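Glcnac-alpha-1,4-gal-releasing endo-beta-galactosidase (Clostridium perfringens, PDB 1UPS) probably hydrolyses O-glycosyl bonds as a family 16 endo-beta-galactosidase, releasing the disaccharide GlcNAc-alpha-1,4-Gal from glycan chains, and binds calcium. Local coordinates at residues D170-F175 / H215-E220; P192-S197 / G240-E245; R295-G300 / P374-T379; A368-V373 / M389-E394. All coordinates share one frame; numbering follows the deposited sequence. Where two conformers were deposited one is given.

Contact 1: residues D170-F175 / H215-E220; sequences DILETF and HIYAME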
loop_
_atom_site.group_PDB
_atom_site.type_symbol
_atom_site.label_atom_id
_atom_site.label_comp_id
_atom_site.label_asym_id
_atom_site.label_seq_id
_atom_site.Cartn_x
_atom_site.Cartn_y
_atom_site.Cartn_z
ATOM N N ASP A 170 -4.883 -4.510 1.740
ATOM C CA ASP A 170 -4.650 -4.479 3.176
ATOM C C ASP A 170 -3.685 -3.327 3.436
ATOM O O ASP A 170 -2.481 -3.488 3.286
ATOM C CB ASP A 170 -4.074 -5.813 3.639
ATOM C CG ASP A 170 -4.975 -6.965 3.270
ATOM O OD1 ASP A 170 -6.196 -6.870 3.562
ATOM O OD2 ASP A 170 -4.557 -7.955 2.645
ATOM N N ILE A 171 -4.224 -2.150 3.743
ATOM C CA ILE A 171 -3.386 -0.945 3.901
ATOM C C ILE A 171 -2.503 -1.093 5.124
ATOM O O ILE A 171 -1.360 -0.638 5.125
ATOM C CB ILE A 171 -4.246 0.346 4.008
ATOM C CG1 ILE A 171 -5.236 0.444 2.833
ATOM C CG2 ILE A 171 -3.361 1.604 4.052
ATOM C CD1 ILE A 171 -6.371 1.457 3.109
ATOM N N LEU A 172 -3.043 -1.734 6.155
ATOM C CA LEU A 172 -2.261 -2.091 7.323
ATOM C C LEU A 172 -2.751 -3.452 7.802
ATOM O O LEU A 172 -3.954 -3.686 7.898
ATOM C CB LEU A 172 -2.444 -1.029 8.426
ATOM C CG LEU A 172 -1.602 -1.241 9.690
ATOM C CD1 LEU A 172 -1.167 0.121 10.280
ATOM C CD2 LEU A 172 -2.413 -1.992 10.753
ATOM N N GLU A 173 -1.816 -4.353 8.087
ATOM C CA GLU A 173 -2.147 -5.692 8.542
ATOM C C GLU A 173 -1.138 -6.148 9.597
ATOM O O GLU A 173 -0.965 -7.351 9.837
ATOM C CB GLU A 173 -2.179 -6.654 7.320
ATOM C CG GLU A 173 -2.922 -7.937 7.614
ATOM C CD GLU A 173 -2.887 -8.943 6.459
ATOM O OE1 GLU A 173 -3.936 -9.563 6.237
ATOM O OE2 GLU A 173 -1.818 -9.166 5.833
ATOM N N THR A 174 -0.498 -5.169 10.245
ATOM C CA THR A 174 0.653 -5.401 11.126
ATOM C C THR A 174 0.384 -6.403 12.260
ATOM O O THR A 174 -0.597 -6.275 12.999
ATOM C CB THR A 174 1.124 -4.060 11.679
ATOM O OG1 THR A 174 1.410 -3.189 10.554
ATOM C CG2 THR A 174 2.466 -4.223 12.425
ATOM N N PHE A 175 1.272 -7.381 12.403
ATOM C CA PHE A 175 1.153 -8.411 13.465
ATOM C C PHE A 175 1.575 -7.867 14.812
ATOM O O PHE A 175 2.551 -7.121 14.885
ATOM C CB PHE A 175 2.073 -9.591 13.185
ATOM C CG PHE A 175 1.616 -10.499 12.060
ATOM C CD1 PHE A 175 2.107 -11.795 11.990
ATOM C CD2 PHE A 175 0.717 -10.053 11.081
ATOM C CE1 PHE A 175 1.693 -12.659 10.956
ATOM C CE2 PHE A 175 0.307 -10.898 10.043
ATOM C CZ PHE A 175 0.819 -12.209 9.986
ATOM N N HIS A 215 1.056 6.920 15.097
ATOM C CA HIS A 215 1.697 7.257 13.824
ATOM C C HIS A 215 0.649 7.370 12.733
ATOM O O HIS A 215 -0.490 6.958 12.927
ATOM C CB HIS A 215 2.799 6.251 13.481
ATOM C CG HIS A 215 3.968 6.367 14.398
ATOM N ND1 HIS A 215 5.009 7.240 14.156
ATOM C CD2 HIS A 215 4.206 5.819 15.615
ATOM C CE1 HIS A 215 5.869 7.181 15.161
ATOM N NE2 HIS A 215 5.403 6.331 16.062
ATOM N N ILE A 216 1.020 7.994 11.619
ATOM C CA ILE A 216 0.084 8.232 10.535
ATOM C C ILE A 216 0.377 7.238 9.410
ATOM O O ILE A 216 1.524 7.108 8.956
ATOM C CB ILE A 216 0.159 9.734 10.039
ATOM C CG1 ILE A 216 -0.224 10.696 11.182
ATOM C CG2 ILE A 216 -0.777 9.961 8.873
ATOM C CD1 ILE A 216 -0.193 12.202 10.804
ATOM N N TYR A 217 -0.673 6.550 8.966
ATOM C CA TYR A 217 -0.608 5.588 7.868
ATOM C C TYR A 217 -1.548 6.078 6.783
ATOM O O TYR A 217 -2.696 6.421 7.059
ATOM C CB TYR A 217 -1.073 4.194 8.350
ATOM C CG TYR A 217 -0.235 3.681 9.509
ATOM C CD1 TYR A 217 -0.637 3.882 10.832
ATOM C CD2 TYR A 217 0.968 3.010 9.275
ATOM C CE1 TYR A 217 0.142 3.398 11.913
ATOM C CE2 TYR A 217 1.752 2.530 10.330
ATOM C CZ TYR A 217 1.329 2.742 11.647
ATOM O OH TYR A 217 2.098 2.281 12.687
ATOM N N ALA A 218 -1.074 6.103 5.546
ATOM C CA ALA A 218 -1.905 6.612 4.456
ATOM C C ALA A 218 -1.659 5.870 3.154
ATOM O O ALA A 218 -0.574 5.316 2.927
ATOM C CB ALA A 218 -1.689 8.142 4.256
ATOM N N MET A 219 -2.696 5.858 2.319
ATOM C CA MET A 219 -2.608 5.335 0.969
ATOM C C MET A 219 -3.227 6.334 -0.004
ATOM O O MET A 219 -4.379 6.763 0.170
ATOM C CB MET A 219 -3.352 3.991 0.845
ATOM C CG MET A 219 -3.470 3.539 -0.634
ATOM S SD MET A 219 -4.523 2.067 -0.820
ATOM C CE MET A 219 -6.112 2.773 -0.539
ATOM N N GLU A 220 -2.479 6.677 -1.050
ATOM C CA GLU A 220 -3.083 7.383 -2.174
ATOM C C GLU A 220 -3.336 6.382 -3.293
ATOM O O GLU A 220 -2.409 5.734 -3.800
ATOM C CB GLU A 220 -2.222 8.563 -2.671
ATOM C CG GLU A 220 -2.977 9.384 -3.722
ATOM C CD GLU A 220 -2.599 10.862 -3.751
ATOM O OE1 GLU A 220 -3.506 11.721 -3.814
ATOM O OE2 GLU A 220 -1.402 11.162 -3.724
HETATM O O HOH W 1 2.454 -0.686 11.278
#

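Contact 2: residues P192-S197 / G240-E245; sequences PNFQTS and GSPDYE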
loop_
_atom_site.group_PDB
_atom_site.type_symbol
_atom_site.label_atom_id
_atom_site.label_comp_id
_atom_site.label_asym_id
_atom_site.label_seq_id
_atom_site.Cartn_x
_atom_site.Cartn_y
_atom_site.Cartn_z
ATOM N N PRO A 192 -9.367 -10.029 -12.783
ATOM C CA PRO A 192 -8.228 -10.367 -13.655
ATOM C C PRO A 192 -7.319 -9.158 -13.915
ATOM O O PRO A 192 -6.196 -9.311 -14.419
ATOM C CB PRO A 192 -8.904 -10.812 -14.958
ATOM C CG PRO A 192 -10.165 -10.029 -15.002
ATOM C CD PRO A 192 -10.633 -9.928 -13.546
ATOM N N ASN A 193 -7.793 -7.971 -13.557
ATOM C CA ASN A 193 -7.087 -6.734 -13.901
ATOM C C ASN A 193 -6.325 -6.062 -12.752
ATOM O O ASN A 193 -5.746 -4.969 -12.936
ATOM C CB ASN A 193 -8.078 -5.746 -14.527
ATOM C CG ASN A 193 -8.758 -6.311 -15.763
ATOM O OD1 ASN A 193 -8.114 -6.943 -16.592
ATOM N ND2 ASN A 193 -10.068 -6.099 -15.877
ATOM N N PHE A 194 -6.343 -6.694 -11.578
ATOM C CA PHE A 194 -5.642 -6.160 -10.407
ATOM C C PHE A 194 -4.945 -7.222 -9.582
ATOM O O PHE A 194 -5.593 -8.156 -9.075
ATOM C CB PHE A 194 -6.589 -5.362 -9.496
ATOM C CG PHE A 194 -5.934 -4.883 -8.211
ATOM C CD1 PHE A 194 -6.371 -5.365 -6.976
ATOM C CD2 PHE A 194 -4.880 -3.967 -8.242
ATOM C CE1 PHE A 194 -5.756 -4.950 -5.787
ATOM C CE2 PHE A 194 -4.263 -3.536 -7.050
ATOM C CZ PHE A 194 -4.716 -4.036 -5.828
ATOM N N GLN A 195 -3.629 -7.058 -9.426
ATOM C CA GLN A 195 -2.847 -7.841 -8.466
ATOM C C GLN A 195 -3.266 -9.311 -8.434
ATOM O O GLN A 195 -3.740 -9.820 -7.407
ATOM C CB GLN A 195 -2.958 -7.203 -7.061
ATOM C CG GLN A 195 -1.799 -7.535 -6.109
ATOM C CD GLN A 195 -0.430 -7.254 -6.717
ATOM O OE1 GLN A 195 -0.138 -6.115 -7.092
ATOM N NE2 GLN A 195 0.395 -8.294 -6.851
ATOM N N THR A 196 -3.069 -10.007 -9.556
ATOM C CA THR A 196 -3.604 -11.370 -9.671
ATOM C C THR A 196 -2.844 -12.437 -8.896
ATOM O O THR A 196 -3.261 -13.589 -8.892
ATOM C CB THR A 196 -3.771 -11.798 -11.143
ATOM O OG1 THR A 196 -2.521 -11.649 -11.823
ATOM C CG2 THR A 196 -4.708 -10.860 -11.862
ATOM N N SER A 197 -1.713 -12.073 -8.292
ATOM C CA SER A 197 -1.063 -12.889 -7.257
ATOM C C SER A 197 -0.890 -12.015 -6.010
ATOM O O SER A 197 -0.688 -10.807 -6.129
ATOM C CB SER A 197 0.308 -13.390 -7.722
ATOM O OG SER A 197 0.205 -14.170 -8.930
ATOM N N GLY A 240 -0.558 -0.419 -10.465
ATOM C CA GLY A 240 -1.829 -1.092 -10.721
ATOM C C GLY A 240 -2.795 -0.777 -9.586
ATOM O O GLY A 240 -2.376 -0.586 -8.448
ATOM N N SER A 241 -4.085 -0.684 -9.882
ATOM C CA SER A 241 -5.061 -0.319 -8.846
ATOM C C SER A 241 -6.448 -0.735 -9.285
ATOM O O SER A 241 -6.717 -0.797 -10.495
ATOM C CB SER A 241 -5.042 1.197 -8.574
ATOM O OG SER A 241 -5.735 1.917 -9.591
ATOM N N PRO A 242 -7.320 -1.015 -8.317
ATOM C CA PRO A 242 -8.717 -1.332 -8.621
ATOM C C PRO A 242 -9.425 -0.170 -9.296
ATOM O O PRO A 242 -9.084 0.989 -9.056
ATOM C CB PRO A 242 -9.320 -1.611 -7.251
ATOM C CG PRO A 242 -8.130 -1.995 -6.404
ATOM C CD PRO A 242 -7.043 -1.061 -6.862
ATOM N N ASP A 243 -10.392 -0.479 -10.156
ATOM C CA ASP A 243 -11.115 0.578 -10.869
ATOM C C ASP A 243 -12.628 0.579 -10.599
ATOM O O ASP A 243 -13.463 0.720 -11.528
ATOM C CB ASP A 243 -10.781 0.533 -12.366
ATOM C CG ASP A 243 -11.291 -0.721 -13.057
ATOM O OD1 ASP A 243 -11.573 -1.741 -12.383
ATOM O OD2 ASP A 243 -11.451 -0.766 -14.299
ATOM N N TYR A 244 -12.973 0.431 -9.319
ATOM C CA TYR A 244 -14.367 0.380 -8.864
ATOM C C TYR A 244 -14.408 0.819 -7.414
ATOM O O TYR A 244 -13.362 0.947 -6.776
ATOM C CB TYR A 244 -14.956 -1.040 -8.985
ATOM C CG TYR A 244 -13.966 -2.120 -8.684
ATOM C CD1 TYR A 244 -13.664 -2.474 -7.361
ATOM C CD2 TYR A 244 -13.301 -2.780 -9.719
ATOM C CE1 TYR A 244 -12.726 -3.471 -7.085
ATOM C CE2 TYR A 244 -12.362 -3.785 -9.446
ATOM C CZ TYR A 244 -12.091 -4.118 -8.133
ATOM O OH TYR A 244 -11.166 -5.092 -7.853
ATOM N N GLU A 245 -15.607 1.052 -6.900
ATOM C CA GLU A 245 -15.757 1.520 -5.519
ATOM C C GLU A 245 -15.381 0.412 -4.545
ATOM O O GLU A 245 -15.612 -0.764 -4.821
ATOM C CB GLU A 245 -17.188 1.984 -5.253
ATOM C CG GLU A 245 -17.564 3.233 -6.043
ATOM C CD GLU A 245 -18.708 4.012 -5.425
ATOM O OE1 GLU A 245 -19.328 3.530 -4.461
ATOM O OE2 GLU A 245 -19.002 5.120 -5.933
#

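Contact 3: residues R295-G300 / P374-T379; sequences RNRQTG and PVDGYT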
loop_
_atom_site.group_PDB
_atom_site.type_symbol
_atom_site.label_atom_id
_atom_site.label_comp_id
_atom_site.label_asym_id
_atom_site.label_seq_id
_atom_site.Cartn_x
_atom_site.Cartn_y
_atom_site.Cartn_z
ATOM N N ARG A 295 18.066 12.016 -11.048
ATOM C CA ARG A 295 19.218 12.618 -10.385
ATOM C C ARG A 295 19.743 11.731 -9.254
ATOM O O ARG A 295 18.956 11.203 -8.455
ATOM C CB ARG A 295 18.807 13.977 -9.819
ATOM C CG ARG A 295 19.976 14.818 -9.272
ATOM C CD ARG A 295 19.529 16.141 -8.624
ATOM N NE ARG A 295 20.605 17.128 -8.753
ATOM C CZ ARG A 295 20.631 18.339 -8.191
ATOM N NH1 ARG A 295 19.624 18.773 -7.432
ATOM N NH2 ARG A 295 21.685 19.120 -8.387
ATOM N N ASN A 296 21.068 11.597 -9.183
ATOM C CA ASN A 296 21.725 10.852 -8.108
ATOM C C ASN A 296 21.761 11.631 -6.793
ATOM O O ASN A 296 22.075 12.831 -6.776
ATOM C CB ASN A 296 23.161 10.494 -8.517
ATOM C CG ASN A 296 23.800 9.494 -7.561
ATOM O OD1 ASN A 296 24.533 9.871 -6.626
ATOM N ND2 ASN A 296 23.489 8.218 -7.759
ATOM N N ARG A 297 21.441 10.968 -5.687
ATOM C CA ARG A 297 21.440 11.672 -4.401
ATOM C C ARG A 297 22.835 12.139 -3.956
ATOM O O ARG A 297 23.016 13.275 -3.469
ATOM C CB ARG A 297 20.780 10.840 -3.294
ATOM C CG ARG A 297 20.703 11.603 -1.951
ATOM C CD ARG A 297 20.054 10.788 -0.829
ATOM N NE ARG A 297 19.819 11.607 0.359
ATOM C CZ ARG A 297 19.240 11.181 1.478
ATOM N NH1 ARG A 297 18.812 9.925 1.585
ATOM N NH2 ARG A 297 19.073 12.040 2.504
ATOM N N GLN A 298 23.816 11.258 -4.108
ATOM C CA GLN A 298 25.170 11.551 -3.633
ATOM C C GLN A 298 25.864 12.602 -4.491
ATOM O O GLN A 298 26.448 13.560 -3.953
ATOM C CB GLN A 298 26.007 10.253 -3.537
ATOM C CG GLN A 298 27.505 10.477 -3.187
ATOM C CD GLN A 298 27.764 10.851 -1.745
ATOM O OE1 GLN A 298 26.840 11.196 -1.010
ATOM N NE2 GLN A 298 29.040 10.785 -1.324
ATOM N N THR A 299 25.788 12.455 -5.814
ATOM C CA THR A 299 26.575 13.317 -6.710
ATOM C C THR A 299 25.812 14.510 -7.248
ATOM O O THR A 299 26.435 15.443 -7.768
ATOM C CB THR A 299 27.115 12.557 -7.927
ATOM O OG1 THR A 299 26.010 12.124 -8.745
ATOM C CG2 THR A 299 27.873 11.263 -7.499
ATOM N N GLY A 300 24.486 14.464 -7.165
ATOM C CA GLY A 300 23.651 15.510 -7.744
ATOM C C GLY A 300 23.624 15.523 -9.272
ATOM O O GLY A 300 23.095 16.478 -9.861
ATOM N N PRO A 374 11.085 2.877 -2.333
ATOM C CA PRO A 374 11.240 4.166 -1.651
ATOM C C PRO A 374 12.167 4.052 -0.448
ATOM O O PRO A 374 12.089 3.097 0.346
ATOM C CB PRO A 374 9.812 4.530 -1.206
ATOM C CG PRO A 374 8.895 3.620 -1.964
ATOM C CD PRO A 374 9.692 2.389 -2.298
ATOM N N VAL A 375 13.036 5.039 -0.307
ATOM C CA VAL A 375 13.900 5.123 0.857
ATOM C C VAL A 375 14.201 6.576 1.092
ATOM O O VAL A 375 14.742 7.266 0.206
ATOM C CB VAL A 375 15.221 4.296 0.691
ATOM C CG1 VAL A 375 15.878 4.576 -0.648
ATOM C CG2 VAL A 375 16.213 4.581 1.847
ATOM N N ASP A 376 13.809 7.051 2.272
ATOM C CA ASP A 376 14.290 8.313 2.768
ATOM C C ASP A 376 13.989 9.493 1.829
ATOM O O ASP A 376 14.744 10.459 1.793
ATOM C CB ASP A 376 15.804 8.161 2.983
ATOM C CG ASP A 376 16.306 8.946 4.129
ATOM O OD1 ASP A 376 17.531 9.224 4.142
ATOM O OD2 ASP A 376 15.566 9.332 5.060
ATOM N N GLY A 377 12.886 9.408 1.078
ATOM C CA GLY A 377 12.486 10.447 0.142
ATOM C C GLY A 377 12.988 10.267 -1.285
ATOM O O GLY A 377 12.662 11.083 -2.170
ATOM N N TYR A 378 13.761 9.205 -1.503
ATOM C CA TYR A 378 14.374 8.874 -2.788
ATOM C C TYR A 378 13.926 7.486 -3.254
ATOM O O TYR A 378 13.067 6.871 -2.626
ATOM C CB TYR A 378 15.901 8.950 -2.670
ATOM C CG TYR A 378 16.411 10.361 -2.400
ATOM C CD1 TYR A 378 16.911 11.152 -3.438
ATOM C CD2 TYR A 378 16.381 10.900 -1.111
ATOM C CE1 TYR A 378 17.372 12.457 -3.192
ATOM C CE2 TYR A 378 16.833 12.192 -0.855
ATOM C CZ TYR A 378 17.331 12.962 -1.900
ATOM O OH TYR A 378 17.792 14.245 -1.628
ATOM N N THR A 379 14.493 7.014 -4.361
ATOM C CA THR A 379 14.061 5.772 -5.003
ATOM C C THR A 379 15.271 4.907 -5.316
ATOM O O THR A 379 16.232 5.389 -5.919
ATOM C CB THR A 379 13.340 6.119 -6.333
ATOM O OG1 THR A 379 12.266 7.033 -6.072
ATOM C CG2 THR A 379 12.632 4.901 -6.929
HETATM O O HOH W 2 20.311 14.677 0.361
#

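Contact 4: residues A368-V373 / M389-E394; sequences AQWSEV and MSIHTE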
loop_
_atom_site.group_PDB
_atom_site.type_symbol
_atom_site.label_atom_id
_atom_site.label_comp_id
_atom_site.label_asym_id
_atom_site.label_seq_id
_atom_site.Cartn_x
_atom_site.Cartn_y
_atom_site.Cartn_z
ATOM N N ALA A 368 15.405 -6.227 -17.922
ATOM C CA ALA A 368 14.993 -4.842 -18.210
ATOM C C ALA A 368 13.865 -4.363 -17.288
ATOM O O ALA A 368 13.305 -3.271 -17.483
ATOM C CB ALA A 368 14.580 -4.707 -19.681
ATOM N N GLN A 369 13.553 -5.155 -16.271
ATOM C CA GLN A 369 12.477 -4.811 -15.346
ATOM C C GLN A 369 13.017 -4.541 -13.944
ATOM O O GLN A 369 13.933 -5.229 -13.478
ATOM C CB GLN A 369 11.449 -5.929 -15.306
ATOM C CG GLN A 369 10.749 -6.127 -16.641
ATOM C CD GLN A 369 9.750 -7.249 -16.572
ATOM O OE1 GLN A 369 9.384 -7.677 -15.480
ATOM N NE2 GLN A 369 9.303 -7.737 -17.732
ATOM N N TRP A 370 12.439 -3.542 -13.284
ATOM C CA TRP A 370 12.988 -3.031 -12.029
ATOM C C TRP A 370 11.925 -2.848 -10.942
ATOM O O TRP A 370 10.827 -2.399 -11.227
ATOM C CB TRP A 370 13.690 -1.692 -12.304
ATOM C CG TRP A 370 14.740 -1.781 -13.366
ATOM C CD1 TRP A 370 14.570 -1.573 -14.709
ATOM C CD2 TRP A 370 16.130 -2.088 -13.180
ATOM N NE1 TRP A 370 15.764 -1.745 -15.367
ATOM C CE2 TRP A 370 16.740 -2.055 -14.454
ATOM C CE3 TRP A 370 16.927 -2.392 -12.059
ATOM C CZ2 TRP A 370 18.105 -2.323 -14.648
ATOM C CZ3 TRP A 370 18.283 -2.652 -12.241
ATOM C CH2 TRP A 370 18.860 -2.616 -13.535
ATOM N N SER A 371 12.246 -3.238 -9.707
ATOM C CA SER A 371 11.420 -2.899 -8.546
ATOM C C SER A 371 11.787 -1.502 -8.051
ATOM O O SER A 371 12.966 -1.184 -7.923
ATOM C CB SER A 371 11.640 -3.903 -7.414
ATOM O OG SER A 371 11.276 -5.213 -7.804
ATOM N N GLU A 372 10.780 -0.673 -7.777
ATOM C CA GLU A 372 10.990 0.662 -7.204
ATOM C C GLU A 372 10.849 0.610 -5.690
ATOM O O GLU A 372 9.814 0.175 -5.164
ATOM C CB GLU A 372 9.954 1.622 -7.751
ATOM C CG GLU A 372 10.359 2.372 -8.991
ATOM C CD GLU A 372 9.227 3.233 -9.514
ATOM O OE1 GLU A 372 8.871 3.078 -10.699
ATOM O OE2 GLU A 372 8.688 4.060 -8.739
ATOM N N VAL A 373 11.891 1.019 -4.978
ATOM C CA VAL A 373 11.904 0.906 -3.534
ATOM C C VAL A 373 12.136 2.282 -2.908
ATOM O O VAL A 373 13.257 2.807 -2.966
ATOM C CB VAL A 373 12.981 -0.101 -3.045
ATOM C CG1 VAL A 373 12.896 -0.299 -1.550
ATOM C CG2 VAL A 373 12.840 -1.443 -3.753
ATOM N N MET A 389 20.691 -6.943 -7.222
ATOM C CA MET A 389 21.408 -5.902 -7.953
ATOM C C MET A 389 20.588 -4.622 -8.010
ATOM O O MET A 389 19.417 -4.663 -8.386
ATOM C CB MET A 389 21.709 -6.379 -9.383
ATOM C CG MET A 389 22.521 -7.675 -9.455
ATOM S SD MET A 389 24.132 -7.453 -8.705
ATOM C CE MET A 389 24.282 -8.885 -7.657
ATOM N N SER A 390 21.203 -3.496 -7.638
ATOM C CA SER A 390 20.557 -2.190 -7.712
ATOM C C SER A 390 21.364 -1.257 -8.631
ATOM O O SER A 390 22.553 -1.482 -8.875
ATOM C CB SER A 390 20.375 -1.567 -6.324
ATOM O OG SER A 390 21.617 -1.368 -5.676
ATOM N N ILE A 391 20.704 -0.212 -9.125
ATOM C CA ILE A 391 21.346 0.807 -9.955
ATOM C C ILE A 391 22.095 1.785 -9.055
ATOM O O ILE A 391 21.524 2.322 -8.107
ATOM C CB ILE A 391 20.290 1.568 -10.778
ATOM C CG1 ILE A 391 19.481 0.576 -11.636
ATOM C CG2 ILE A 391 20.996 2.612 -11.645
ATOM C CD1 ILE A 391 18.537 1.251 -12.666
ATOM N N HIS A 392 23.376 1.997 -9.331
ATOM C CA HIS A 392 24.201 2.838 -8.436
ATOM C C HIS A 392 25.408 3.431 -9.158
ATOM O O HIS A 392 25.727 3.030 -10.287
ATOM C CB HIS A 392 24.681 2.045 -7.202
ATOM C CG HIS A 392 25.720 1.012 -7.523
ATOM N ND1 HIS A 392 27.061 1.319 -7.666
ATOM C CD2 HIS A 392 25.611 -0.318 -7.767
ATOM C CE1 HIS A 392 27.732 0.220 -7.971
ATOM N NE2 HIS A 392 26.876 -0.788 -8.038
ATOM N N THR A 393 26.072 4.395 -8.513
ATOM C CA THR A 393 27.355 4.914 -9.023
ATOM C C THR A 393 28.425 4.913 -7.925
ATOM O O THR A 393 29.151 5.892 -7.754
ATOM C CB THR A 393 27.248 6.346 -9.678
ATOM O OG1 THR A 393 26.830 7.308 -8.692
ATOM C CG2 THR A 393 26.158 6.396 -10.751
ATOM N N GLU A 394 28.530 3.812 -7.189
ATOM C CA GLU A 394 29.420 3.756 -6.026
ATOM C C GLU A 394 30.919 3.808 -6.385
ATOM O O GLU A 394 31.745 4.097 -5.512
ATOM C CB GLU A 394 29.091 2.542 -5.135
ATOM C CG GLU A 394 29.891 2.413 -3.824
ATOM C CD GLU A 394 29.821 3.620 -2.882
ATOM O OE1 GLU A 394 30.735 3.762 -2.021
ATOM O OE2 GLU A 394 28.869 4.428 -2.977
#

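Contact 1: residues D170-F175 / H215-E220
Thr174 OG1 is gripped by the backbone N of Arg183 and by a water 2.8 Å away, which reaches on, weakly at 3.3 Å, to Tyr217 OH. The bridge is weak on its tyrosine side; carbon packing makes up the rest of the contact. Leu172 CD1 sits over the middle of the Tyr217 ring, 3.5 Å from its centroid and only 4° off the normal, a CH-pi contact in which all six ring carbons lie at nearly equal distance from the methyl. With CG anti to the backbone N (chi1 -176°), Leu172 reaches across to this face, while the Trp182 ring meets Tyr217 edge-to-face. Farther along, Ile171 and Met219 cross at about a right angle: the bend at chi3 of Met219 carries CE to 3.9 Å from Ile171 CD1, and Ile171 CG2 lies 4.0 Å from Met219 CB. Two consecutive residues can face the same way because Ile171 and Leu172 form a classic beta bulge opposite Trp148, consistent with the bulged ExDxxE signature of family 16. The bulge follows strand 168-170, which runs between strands 145-152 and 181-187 in one sheet of the sandwich; strand 215-221 faces it from the other sheet, paired with strands 129-136 and 225-230.

Contact 2: residues P192-S197 / G240-E245
Phe194 lays one face of its ring against Pro242 and also touches the backbone that leads into that proline. Pro242 CG stands over the ring, 3.8 Å from the Phe194 centroid and 10° off the normal, which meets the geometry of a CH-pi contact. Pro242 CD lies 3.7 Å from Phe194 CE2, so the pyrrolidine spreads over the ring with two of its carbons. Ser241 CA approaches Phe194 CD2 at 3.7 Å, and Gly240 O lies at the ring edge, near its plane, 3.8 Å from Phe194 CE2. Gly240 has backbone angles that would press a beta carbon onto the preceding carbonyl oxygen, which by itself favours glycine.

The opposite face of the ring is taken by Gln195 CB, 3.6 Å above the ring plane, so Phe194 is clamped between its own neighbour and the proline. Gln195 has positive phi, and its side chain folds back to give a nearly straight bond (169°) from NE2 to Ser197 O at 2.8 Å. On the other segment, Pro242 CB lies over the Tyr244 ring toward its rim.

A further shell fixes these groups. Asp191 binds both Tyr244 OH and Asn193 N, tying the two loops together; Ser241 OG bonds to Thr222 O, and Pro242 O to Trp221 NE1. Leu226 and Ala186 add apolar packing to Phe194.

In the fold, 192-197 links neighbouring strands 181-187 and 199-204 of the six-stranded sheet, whereas 240-245 passes from strand 233-239 of the other sheet to strand 246-254 of this one.

Contact 3: residues R295-G300 / P374-T379
Arg297 lies flat on Tyr378 and sends its guanidinium to Asp376, so one side chain makes both the CH-pi contact and the salt bridge. NH1 donates to Asp376 OD1 at 2.9 Å along a nearly straight line (173°). The acceptor sits in the guanidinium plane, but the bond meets OD1 on its anti side, with the donor well out of the carboxylate plane. NH1 also bonds to Gln413 OE1, so the nitrogen has two acceptors for its two N-H groups. The NE proton goes to a water at 3.1 Å, and this water lies 3.2 Å from Tyr378 OH.

An extended chain from CG to NE lets Arg297 run across the tyrosine: CD is centred over the ring, 3.6 Å from the Tyr378 centroid, and NE comes within 3.3 Å of Tyr378 CE2. Guanidinium and ring planes differ by only 12°. Trp410 makes a cation-pi contact with the same arginine.

Behind Arg297 the turn is pinned from within. Asn296 OD1 accepts from Thr299 N at 3.0 Å, in the carbonyl plane on a lone pair, which makes an Asx motif, while Asn296 ND2 donates to Thr411 O. Arg295 NE closes the far end on Gly300 O at 2.8 Å.

Asp376 and Tyr378 are positioned by a type I' turn from Val375 to Tyr378, in which Val375 and Tyr378 exchange two backbone bonds and both central residues have positive phi. That is a classic two-residue beta hairpin, consistent with the hairpins of a ricin-like beta-trefoil domain.

Contact 4: residues A368-V373 / M389-E394
Ile391 lies across the indole of Trp370 at about a right angle, and the two account for most of the packing here. The apolar part is carried by the two carbons of the isoleucine's ethyl branch: CG1 is 3.5 Å from Trp370 CZ3, and CD1 stands 3.8 Å from the centroid of the six-membered ring, 5° off its normal, as a CH-pi contact over the face. With CG1 anti to the carbonyl carbon (chi1 -57°), the ethyl branch of Ile391 is the one pointed at the indole. Phe381 and Leu400 also touch Ile391, and Ile356 packs on Trp370.

One backbone oxygen plays a smaller part: Met389 O lies close to the indole plane at its edge, 4.5 Å from Trp370 CZ3, a distant approach.

Polar bonds hold the two residues from outside the pair. Trp370 NE1 donates to Leu347 O, which helps set the rotation of the indole, and Ile391 O accepts from Trp414 NE1. Within 389-394 itself, His392 ND1 accepts from Glu394 N at 2.9 Å in a nearly straight bond (171°) lying in the imidazole plane, consistent with an unprotonated ND1.

Trp370 and Trp414 each follow a glutamine in the sequence and each bond to a backbone carbonyl through NE1. Such recurrence, with aromatic and aliphatic side chains packed between short hairpin strands, is consistent with the buried core of a ricin-like beta-trefoil.

How the contacts relate
The four contacts fall into two pairs. Contacts 1 and 2 lie within the family 16 range, with centres about 19 Å apart and segments that alternate along the chain; contact 1 packs the two sheets of that domain together, and contact 2 joins loops at their ends, without touching contact 1. Contact 1 is nearer the calcium: the Tyr217 side chain is about 14 Å from the ion and about 10 Å from that of its ligand Asp272. Contacts 3 and 4 follow in the C-terminal part, their centres about 12 Å apart. They share strand 370-375 and meet directly, Asn296 ND2 lying 3.6 Å from Thr393 OG1. Between the pairs, centres are about 24 to 30 Å apart.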